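Local coordinates for protein NAD-dependent aldehyde dehydrogenase (Sinorhizobium meliloti, PDB 3U4J) that probably oxidises aldehydes with NAD or NADP as electron acceptor, assembles as a tetramer and binds a calcium ion, at residues Val157-Val162 and Ser489-Val494; Gly163-Ile168 and Val241-Phe246; Asp129-Ala134 and Trp184-Gly189; Asp151-Leu156 and His495-Arg500. All coordinates share one frame; numbering follows the deposited sequence.

Of the segments in contact, the first along the chain lies on the long helix 117-138; interaction 3 packs its residues 129-134 against the end of helix 174-187, closing a loop of 49 residues. Between them in the chain comes strand 153-168, which serves the other contacts. Residues 151-156, which lead into the strand, meet 495-500 in interaction 4; its middle, 157-162, meets 489-494 in interaction 1; its end, 163-168, meets 241-246 in interaction 2. Interaction 2 is nested within the loop closed by interaction 1, and that within the loop of interaction 4, whereas interaction 3 crosses all three. Together they tie the core of the nucleotide-binding domain to the beta arm completed from near the C terminus.

Interaction 1 of 4, residues Val157-Val162 and Ser489-Val494; sequences VLREPV and SQFKGV
The antiparallel pairing of Val157-Pro161 with Ser489-Val494 forms the root of the oligomerisation arm, two of whose strands here run at 147° to each other. The backbone bonds come in two reciprocal pairs: Leu158 N to Lys492 O (2.8 Å) with Lys492 N to Leu158 O, and Gln490 N to Glu160 O (2.7 Å) with Glu160 N to Gln490 O. Leu158, Glu160, Gln490 and Lys492 share one face of the sheet, Val157, Arg159 and Phe491 the other.

On the first face, Lys492 NZ meets Glu160 OE2 at 2.6 Å, reaching the syn side of the carboxylate from slightly out of its plane. This salt bridge is braced from a second subunit, where Tyr471 bonds to Glu160 OE1 and the carbonyls of Ile446 and Ile449 accept from the ammonium group, so both charged groups have further partners across the interface.

On the opposite face, Arg159 and Phe491 run side by side. A bend in the arginine chain (chi3 -65°) brings its guanidinium against the rim of the ring: Phe491 CE1 sits 3.7 Å above the centre of the Arg159 guanidinium, the planes are 77° apart, and NH2 lies in the ring plane at its edge. Arg159 NH1 also donates to Ser489 OG at 3.2 Å and forms a salt bridge with Asp486, while Ser489 OG bonds to Phe485 O. Val157 CG1 packs against Phe491 CB at 4.2 Å.

Further along, Gly493 and Val494 pair in parallel with a strand of the second subunit. Such a continuous intersubunit sheet is characteristic of dimer formation in aldehyde dehydrogenases.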
# COMPACT_ATOMS: atom_id res chain seq x y z
N VAL A 157 -0.00 4.95 -12.78
CA VAL A 157 -0.73 5.93 -12.02
C VAL A 157 0.34 6.85 -11.44
O VAL A 157 1.18 6.41 -10.64
CB VAL A 157 -1.59 5.29 -10.93
CG1 VAL A 157 -2.36 6.37 -10.19
CG2 VAL A 157 -2.56 4.27 -11.56
N LEU A 158 0.31 8.11 -11.88
CA LEU A 158 1.28 9.10 -11.41
C LEU A 158 0.68 10.02 -10.34
O LEU A 158 -0.41 10.54 -10.50
CB LEU A 158 1.83 9.92 -12.59
CG LEU A 158 2.53 9.08 -13.68
CD1 LEU A 158 2.91 9.94 -14.91
CD2 LEU A 158 3.76 8.34 -13.12
N ARG A 159 1.41 10.19 -9.25
CA ARG A 159 1.05 11.14 -8.22
C ARG A 159 1.64 12.51 -8.54
O ARG A 159 2.84 12.64 -8.83
CB ARG A 159 1.54 10.65 -6.84
CG ARG A 159 1.24 11.63 -5.71
CD ARG A 159 1.95 11.22 -4.42
NE ARG A 159 1.47 9.96 -3.86
CZ ARG A 159 0.54 9.88 -2.91
NH1 ARG A 159 -0.06 10.99 -2.45
NH2 ARG A 159 0.16 8.70 -2.47
N GLU A 160 0.79 13.53 -8.49
CA GLU A 160 1.17 14.91 -8.81
C GLU A 160 0.54 15.82 -7.76
O GLU A 160 -0.40 15.41 -7.06
CB GLU A 160 0.70 15.29 -10.23
CG GLU A 160 1.23 14.38 -11.35
CD GLU A 160 0.85 14.85 -12.76
OE1 GLU A 160 -0.11 15.66 -12.92
OE2 GLU A 160 1.49 14.39 -13.72
N PRO A 161 1.08 17.03 -7.59
CA PRO A 161 0.48 17.91 -6.60
C PRO A 161 -0.84 18.50 -7.08
O PRO A 161 -1.02 18.66 -8.30
CB PRO A 161 1.52 19.02 -6.42
CG PRO A 161 2.52 18.86 -7.50
CD PRO A 161 2.36 17.54 -8.14
N VAL A 162 -1.75 18.81 -6.15
CA VAL A 162 -3.00 19.50 -6.51
C VAL A 162 -2.72 20.93 -7.07
O VAL A 162 -3.43 21.39 -7.95
CB VAL A 162 -4.07 19.48 -5.33
CG1 VAL A 162 -3.63 20.28 -4.16
CG2 VAL A 162 -5.44 20.06 -5.78
N SER A 489 -2.72 15.75 -3.30
CA SER A 489 -2.23 15.15 -4.54
C SER A 489 -3.37 14.97 -5.53
O SER A 489 -4.53 14.89 -5.13
CB SER A 489 -1.57 13.77 -4.26
OG SER A 489 -0.33 13.93 -3.60
N GLN A 490 -3.03 14.96 -6.82
CA GLN A 490 -3.92 14.46 -7.86
C GLN A 490 -3.30 13.17 -8.36
O GLN A 490 -2.07 13.01 -8.37
CB GLN A 490 -3.99 15.45 -9.05
CG GLN A 490 -4.75 16.74 -8.78
CD GLN A 490 -6.27 16.63 -8.94
OE1 GLN A 490 -6.98 17.65 -8.89
NE2 GLN A 490 -6.78 15.41 -9.11
N PHE A 491 -4.13 12.23 -8.78
CA PHE A 491 -3.65 11.00 -9.39
C PHE A 491 -4.00 10.95 -10.87
O PHE A 491 -5.16 11.16 -11.26
CB PHE A 491 -4.19 9.78 -8.63
CG PHE A 491 -3.72 9.75 -7.19
CD1 PHE A 491 -2.44 9.28 -6.88
CD2 PHE A 491 -4.52 10.25 -6.17
CE1 PHE A 491 -1.98 9.26 -5.55
CE2 PHE A 491 -4.07 10.25 -4.83
CZ PHE A 491 -2.79 9.76 -4.53
N LYS A 492 -2.99 10.67 -11.69
CA LYS A 492 -3.12 10.63 -13.13
C LYS A 492 -2.99 9.19 -13.59
O LYS A 492 -1.93 8.58 -13.43
CB LYS A 492 -2.06 11.54 -13.77
CG LYS A 492 -1.94 11.41 -15.29
CD LYS A 492 -0.78 12.26 -15.82
CE LYS A 492 -1.09 13.72 -15.77
NZ LYS A 492 0.16 14.51 -15.95
N GLY A 493 -4.09 8.65 -14.14
CA GLY A 493 -4.08 7.32 -14.70
C GLY A 493 -3.64 7.34 -16.16
O GLY A 493 -4.28 7.99 -16.98
N VAL A 494 -2.57 6.59 -16.50
CA VAL A 494 -2.05 6.60 -17.87
C VAL A 494 -2.08 5.20 -18.43
O VAL A 494 -1.46 4.29 -17.88
CB VAL A 494 -0.57 7.11 -17.94
CG1 VAL A 494 -0.12 7.30 -19.40
CG2 VAL A 494 -0.38 8.38 -17.13

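Interaction 2 of 4, residues Gly163-Ile168 and Val241-Phe246; sequences GVVGII and VDMVAF
Asp242 OD1 is gripped by both a backbone amide and an arginine: Val164 N donates to it at 2.7 Å in a nearly straight bond (176°), using the oxygen's anti lone pair, and Arg71 of helix 60-75 adds a salt bridge. The torsion that sets Asp242 CG beside its own backbone N (chi1 -60°) turns the carboxylate to this amide. Gly163 lies against the same oxygen, its CA 3.4 Å from Asp242 OD1, where a side chain would clash. Val164 O in turn takes the amide of Asp242 and, weakly, that of Met243, a selenomethionine here.

Beyond this the strands run parallel, with Gly166 N bonded to Met243 O (2.8 Å) and Ala245 N to Gly166 O. Ile168 N then reaches Ala245 O (3.0 Å), and a water donates to both that oxygen and Ile168 O. Beside them Ile168 CG2 touches Phe246 CD1 at 3.7 Å, and Ile168 CD1 reaches Val244 CG1 at 4.0 Å.

With an alanine at Asp242, the Val164 amide and the Arg71 charge would probably both be left without their mate. The carboxylate thus acts as an extra acceptor where the regular parallel pairing of this Rossmann-like sheet begins, and is probably kept ionised by Arg71.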
# COMPACT_ATOMS: atom_id res chain seq x y z
N GLY A 163 -1.69 21.62 -6.56
CA GLY A 163 -1.31 22.96 -7.09
C GLY A 163 -1.31 24.02 -5.99
O GLY A 163 -0.57 23.90 -5.03
N VAL A 164 -2.15 25.04 -6.13
CA VAL A 164 -2.19 26.13 -5.15
C VAL A 164 -3.29 25.86 -4.16
O VAL A 164 -4.47 25.72 -4.52
CB VAL A 164 -2.49 27.50 -5.83
CG1 VAL A 164 -2.59 28.63 -4.78
CG2 VAL A 164 -1.43 27.81 -6.89
N VAL A 165 -2.90 25.85 -2.88
CA VAL A 165 -3.80 25.53 -1.80
C VAL A 165 -3.94 26.73 -0.86
O VAL A 165 -2.95 27.21 -0.30
CB VAL A 165 -3.23 24.35 -0.97
CG1 VAL A 165 -4.24 23.95 0.13
CG2 VAL A 165 -2.95 23.15 -1.87
N GLY A 166 -5.17 27.17 -0.65
CA GLY A 166 -5.43 28.14 0.43
C GLY A 166 -5.71 27.43 1.74
O GLY A 166 -6.62 26.61 1.82
N ILE A 167 -4.95 27.77 2.78
CA ILE A 167 -5.07 27.13 4.08
C ILE A 167 -5.54 28.14 5.13
O ILE A 167 -4.85 29.10 5.41
CB ILE A 167 -3.72 26.50 4.50
CG1 ILE A 167 -3.24 25.52 3.41
CG2 ILE A 167 -3.83 25.83 5.89
CD1 ILE A 167 -1.83 24.92 3.68
N ILE A 168 -6.71 27.92 5.70
CA ILE A 168 -7.33 28.84 6.68
C ILE A 168 -7.35 28.13 8.02
O ILE A 168 -7.89 27.02 8.13
CB ILE A 168 -8.76 29.26 6.27
CG1 ILE A 168 -8.73 29.87 4.87
CG2 ILE A 168 -9.39 30.23 7.33
CD1 ILE A 168 -10.11 29.98 4.17
N VAL A 241 -6.71 29.52 -7.32
CA VAL A 241 -6.64 28.59 -6.19
C VAL A 241 -7.23 27.24 -6.61
O VAL A 241 -8.30 27.19 -7.24
CB VAL A 241 -7.38 29.16 -4.97
CG1 VAL A 241 -7.34 28.13 -3.82
CG2 VAL A 241 -6.75 30.49 -4.54
N ASP A 242 -6.52 26.15 -6.30
CA ASP A 242 -6.93 24.79 -6.68
C ASP A 242 -7.69 24.06 -5.57
O ASP A 242 -8.47 23.16 -5.84
CB ASP A 242 -5.71 23.99 -7.15
CG ASP A 242 -5.03 24.65 -8.35
OD1 ASP A 242 -3.82 25.00 -8.26
OD2 ASP A 242 -5.74 24.86 -9.37
N MSE A 243 -7.50 24.50 -4.34
CA MSE A 243 -8.05 23.84 -3.18
C MSE A 243 -8.08 24.77 -2.00
O MSE A 243 -7.16 25.56 -1.82
CB MSE A 243 -7.15 22.64 -2.81
CG MSE A 243 -7.64 21.90 -1.59
SE MSE A 243 -6.65 20.20 -1.41
CE MSE A 243 -7.54 19.64 0.27
N VAL A 244 -9.12 24.64 -1.19
CA VAL A 244 -9.17 25.32 0.12
C VAL A 244 -9.20 24.28 1.22
O VAL A 244 -10.02 23.34 1.18
CB VAL A 244 -10.46 26.18 0.28
CG1 VAL A 244 -10.42 26.93 1.59
CG2 VAL A 244 -10.56 27.18 -0.88
N ALA A 245 -8.31 24.44 2.18
CA ALA A 245 -8.23 23.56 3.34
C ALA A 245 -8.59 24.44 4.53
O ALA A 245 -7.79 25.28 4.92
CB ALA A 245 -6.82 23.02 3.50
N PHE A 246 -9.78 24.24 5.07
CA PHE A 246 -10.31 25.10 6.14
C PHE A 246 -10.45 24.30 7.42
O PHE A 246 -10.89 23.14 7.41
CB PHE A 246 -11.70 25.67 5.72
CG PHE A 246 -12.42 26.37 6.85
CD1 PHE A 246 -12.16 27.73 7.13
CD2 PHE A 246 -13.30 25.67 7.68
CE1 PHE A 246 -12.81 28.40 8.21
CE2 PHE A 246 -13.95 26.31 8.75
CZ PHE A 246 -13.70 27.68 9.01
O HOH W 1 -6.83 24.35 7.69

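Interaction 3 of 4, residues Asp129-Ala134 and Trp184-Gly189; sequences DLWSYA and WAIGSG
Ala134 and Trp184 meet methyl to ring: Ala134 CB stands over the six-membered ring of the indole, 3.8 Å from its centroid and only 6° off the normal, a CH-pi contact over the face. The indole reaches out from helix 174-187 and lies against one turn of helix 117-138. Tyr133 approaches differently. Its ring and the six-membered ring of Trp184 touch rim to rim, Tyr133 CD2 lying 3.5 Å from Trp184 CZ2, with the planes 23° apart and neither ring over the other. Leu130 comes across the far end of the indole at about a right angle, its CD2 3.8 Å from Trp184 CH2, and its carbonyl O is near the same carbon.

A second, smaller patch joins the helices through Ile186, whose CG1 lies between the backbone N and the carbonyl carbon (chi1 63°); this directs Ile186 CD1 to Trp131 CZ3, 4.0 Å away, the two side chains crossing at about a right angle.

At the base of the indole, Trp184 O accepts two bonds, from Ser188 OG at 2.8 Å and from Ser188 N at 3.1 Å, just before Gly189 closes the helix in a Schellman motif. Trp184 NE1 bonds to Gly481 O, and Phe485 also meets its ring, so the indole joins the two helices to the C-terminal region.

A serine at the position of Trp184 would probably open a gap beside Ala134, Leu130 and Tyr133 and leave Gly481 O without its indole donor. The contact between the segments is made by apolar side-chain packing and the CH-pi contact, while the indole's one polar atom is satisfied by a backbone carbonyl.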
# COMPACT_ATOMS: atom_id res chain seq x y z
N ASP A 129 7.91 17.89 15.33
CA ASP A 129 7.78 16.45 15.00
C ASP A 129 6.85 16.24 13.79
O ASP A 129 7.09 15.36 12.96
CB ASP A 129 7.28 15.63 16.20
CG ASP A 129 7.43 14.12 15.99
OD1 ASP A 129 8.55 13.65 15.66
OD2 ASP A 129 6.44 13.41 16.15
N LEU A 130 5.79 17.06 13.69
CA LEU A 130 4.93 17.01 12.51
C LEU A 130 5.70 17.32 11.25
O LEU A 130 5.55 16.61 10.25
CB LEU A 130 3.75 17.96 12.63
CG LEU A 130 2.64 17.57 13.62
CD1 LEU A 130 1.79 18.83 13.90
CD2 LEU A 130 1.77 16.44 13.08
N TRP A 131 6.50 18.37 11.31
CA TRP A 131 7.30 18.78 10.15
C TRP A 131 8.29 17.65 9.85
O TRP A 131 8.47 17.32 8.69
CB TRP A 131 8.02 20.13 10.40
CG TRP A 131 7.16 21.32 10.07
CD1 TRP A 131 6.20 21.89 10.89
CD2 TRP A 131 7.15 22.06 8.85
NE1 TRP A 131 5.59 22.95 10.23
CE2 TRP A 131 6.16 23.08 8.98
CE3 TRP A 131 7.87 21.96 7.64
CZ2 TRP A 131 5.89 23.99 7.96
CZ3 TRP A 131 7.60 22.88 6.62
CH2 TRP A 131 6.61 23.87 6.78
N SER A 132 8.90 17.04 10.87
CA SER A 132 9.87 15.97 10.61
C SER A 132 9.23 14.73 10.01
O SER A 132 9.78 14.15 9.09
CB SER A 132 10.63 15.54 11.87
OG SER A 132 11.28 16.66 12.43
N TYR A 133 8.10 14.31 10.56
CA TYR A 133 7.37 13.17 10.02
C TYR A 133 7.03 13.39 8.54
O TYR A 133 7.22 12.49 7.69
CB TYR A 133 6.07 12.90 10.81
CG TYR A 133 5.24 11.83 10.11
CD1 TYR A 133 5.40 10.47 10.42
CD2 TYR A 133 4.33 12.17 9.11
CE1 TYR A 133 4.65 9.50 9.73
CE2 TYR A 133 3.60 11.20 8.41
CZ TYR A 133 3.77 9.89 8.72
OH TYR A 133 3.05 8.96 8.01
N ALA A 134 6.50 14.57 8.22
CA ALA A 134 6.04 14.88 6.85
C ALA A 134 7.23 14.95 5.90
O ALA A 134 7.17 14.45 4.77
CB ALA A 134 5.27 16.21 6.84
N TRP A 184 2.24 18.75 4.69
CA TRP A 184 1.65 17.76 3.82
C TRP A 184 1.38 18.31 2.43
O TRP A 184 1.59 17.61 1.41
CB TRP A 184 0.38 17.18 4.45
CG TRP A 184 0.69 16.03 5.42
CD1 TRP A 184 0.58 14.70 5.16
CD2 TRP A 184 1.19 16.14 6.77
NE1 TRP A 184 0.99 13.97 6.26
CE2 TRP A 184 1.36 14.82 7.27
CE3 TRP A 184 1.50 17.22 7.62
CZ2 TRP A 184 1.80 14.54 8.58
CZ3 TRP A 184 1.98 16.95 8.93
CH2 TRP A 184 2.12 15.61 9.40
N ALA A 185 0.95 19.57 2.38
CA ALA A 185 0.66 20.25 1.12
C ALA A 185 1.95 20.55 0.33
O ALA A 185 2.11 20.12 -0.80
CB ALA A 185 -0.15 21.57 1.42
N ILE A 186 2.89 21.28 0.93
CA ILE A 186 4.13 21.60 0.17
C ILE A 186 5.00 20.36 -0.03
O ILE A 186 5.74 20.26 -0.99
CB ILE A 186 4.95 22.74 0.82
CG1 ILE A 186 5.45 22.35 2.23
CG2 ILE A 186 4.09 24.00 0.87
CD1 ILE A 186 6.61 23.18 2.78
N GLY A 187 4.90 19.40 0.89
CA GLY A 187 5.57 18.09 0.73
C GLY A 187 5.04 17.33 -0.47
O GLY A 187 5.78 16.60 -1.11
N SER A 188 3.76 17.52 -0.79
CA SER A 188 3.17 16.99 -2.01
C SER A 188 3.57 17.75 -3.29
O SER A 188 3.23 17.29 -4.39
CB SER A 188 1.63 16.98 -1.92
OG SER A 188 1.19 16.11 -0.88
N GLY A 189 4.28 18.87 -3.14
CA GLY A 189 4.70 19.70 -4.31
C GLY A 189 3.81 20.93 -4.52
O GLY A 189 4.00 21.67 -5.49

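Interaction 4 of 4, residues Asp151-Leu156 and His495-Arg500; sequences DDRLGL and HVTLGR
Val496 packs closely against Leu154 and Leu156, while at the outer end of the same antiparallel pair Asp152 is exposed and Arg153 partly so. At the tight end Leu154 N donates to Val496 O (2.9 Å) and Val496 N to Leu154 O (3.0 Å). Val496 CB lies just 3.2 Å from Leu154 O. With Val496 CG1 anti to the backbone N (chi1 -176°), the other branch, CG2, lies beside that N and meets Leu156 CD1 at 4.1 Å, the two side chains crossing at a slant. The leucines of this face continue into a third subunit, Leu154 packing on its Leu158 and Leu156 on its Leu156.

Toward the outer end one backbone bond remains, from Leu498 N to Asp152 O (2.9 Å). The aliphatic part of Arg153 lies obliquely across Thr497, Arg153 CG 3.6 Å from Thr497 OG1, while its NE is held by a bond to Ile149 O. On the same face as Arg153, His495 bonds through NE2 to Thr463 of the second subunit and its ring meets Trp455 there.

This projecting beta arm, with one face against another subunit's leucines and its edge paired to a further subunit, is typical of the oligomerisation domain of tetrameric aldehyde dehydrogenases.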
# COMPACT_ATOMS: atom_id res chain seq x y z
N ASP A 151 0.52 -7.48 -22.92
CA ASP A 151 1.94 -7.33 -23.26
C ASP A 151 2.23 -6.02 -24.02
O ASP A 151 3.33 -5.48 -23.92
CB ASP A 151 2.49 -8.53 -24.04
CG ASP A 151 4.02 -8.59 -24.01
OD1 ASP A 151 4.59 -9.02 -22.98
OD2 ASP A 151 4.66 -8.19 -25.01
N ASP A 152 1.24 -5.52 -24.74
CA ASP A 152 1.37 -4.30 -25.54
C ASP A 152 1.12 -3.00 -24.79
O ASP A 152 1.32 -1.92 -25.36
CB ASP A 152 0.43 -4.36 -26.76
CG ASP A 152 0.93 -5.30 -27.86
OD1 ASP A 152 2.17 -5.44 -28.02
OD2 ASP A 152 0.08 -5.90 -28.57
N ARG A 153 0.68 -3.10 -23.53
CA ARG A 153 0.38 -1.92 -22.71
C ARG A 153 1.11 -1.89 -21.35
O ARG A 153 1.56 -2.91 -20.84
CB ARG A 153 -1.12 -1.79 -22.42
CG ARG A 153 -2.05 -1.57 -23.64
CD ARG A 153 -3.47 -1.21 -23.20
NE ARG A 153 -4.11 -2.30 -22.44
CZ ARG A 153 -5.41 -2.35 -22.15
NH1 ARG A 153 -6.23 -1.38 -22.56
NH2 ARG A 153 -5.90 -3.39 -21.48
N LEU A 154 1.17 -0.70 -20.78
CA LEU A 154 1.67 -0.53 -19.42
C LEU A 154 0.76 0.49 -18.75
O LEU A 154 0.48 1.53 -19.32
CB LEU A 154 3.13 -0.04 -19.44
CG LEU A 154 3.82 0.27 -18.11
CD1 LEU A 154 3.82 -0.98 -17.22
CD2 LEU A 154 5.26 0.80 -18.37
N GLY A 155 0.26 0.17 -17.57
CA GLY A 155 -0.55 1.14 -16.83
C GLY A 155 0.32 1.88 -15.82
O GLY A 155 1.13 1.27 -15.12
N LEU A 156 0.17 3.19 -15.78
CA LEU A 156 0.86 4.00 -14.80
C LEU A 156 -0.17 4.84 -14.09
O LEU A 156 -1.12 5.34 -14.70
CB LEU A 156 1.88 4.94 -15.45
CG LEU A 156 2.93 4.33 -16.38
CD1 LEU A 156 3.77 5.45 -17.01
CD2 LEU A 156 3.83 3.32 -15.66
N HIS A 495 -2.83 5.03 -19.52
CA HIS A 495 -2.78 3.82 -20.31
C HIS A 495 -1.77 4.04 -21.46
O HIS A 495 -2.02 4.84 -22.36
CB HIS A 495 -4.18 3.47 -20.84
CG HIS A 495 -5.12 2.99 -19.78
ND1 HIS A 495 -5.89 3.84 -19.02
CD2 HIS A 495 -5.41 1.73 -19.36
CE1 HIS A 495 -6.64 3.14 -18.19
NE2 HIS A 495 -6.37 1.85 -18.37
N VAL A 496 -0.65 3.34 -21.37
CA VAL A 496 0.44 3.47 -22.31
C VAL A 496 0.40 2.32 -23.29
O VAL A 496 0.59 1.17 -22.91
CB VAL A 496 1.82 3.42 -21.59
CG1 VAL A 496 2.95 3.64 -22.60
CG2 VAL A 496 1.86 4.44 -20.45
N THR A 497 0.11 2.61 -24.55
CA THR A 497 0.30 1.62 -25.59
C THR A 497 1.69 1.75 -26.21
O THR A 497 2.08 2.82 -26.67
CB THR A 497 -0.85 1.65 -26.64
OG1 THR A 497 -2.02 1.09 -26.04
CG2 THR A 497 -0.47 0.83 -27.90
N LEU A 498 2.41 0.64 -26.18
CA LEU A 498 3.73 0.55 -26.78
C LEU A 498 3.51 -0.04 -28.18
O LEU A 498 3.05 -1.20 -28.34
CB LEU A 498 4.66 -0.31 -25.94
CG LEU A 498 4.78 0.05 -24.45
CD1 LEU A 498 5.63 -0.99 -23.79
CD2 LEU A 498 5.38 1.42 -24.21
N GLY A 499 3.81 0.79 -29.17
CA GLY A 499 3.51 0.46 -30.56
C GLY A 499 2.16 1.03 -30.92
O GLY A 499 1.85 2.19 -30.62
N ARG A 500 1.34 0.20 -31.55
CA ARG A 500 0.06 0.65 -32.10
C ARG A 500 -1.08 -0.14 -31.47
O ARG A 500 -0.99 -1.36 -31.34
CB ARG A 500 0.06 0.45 -33.63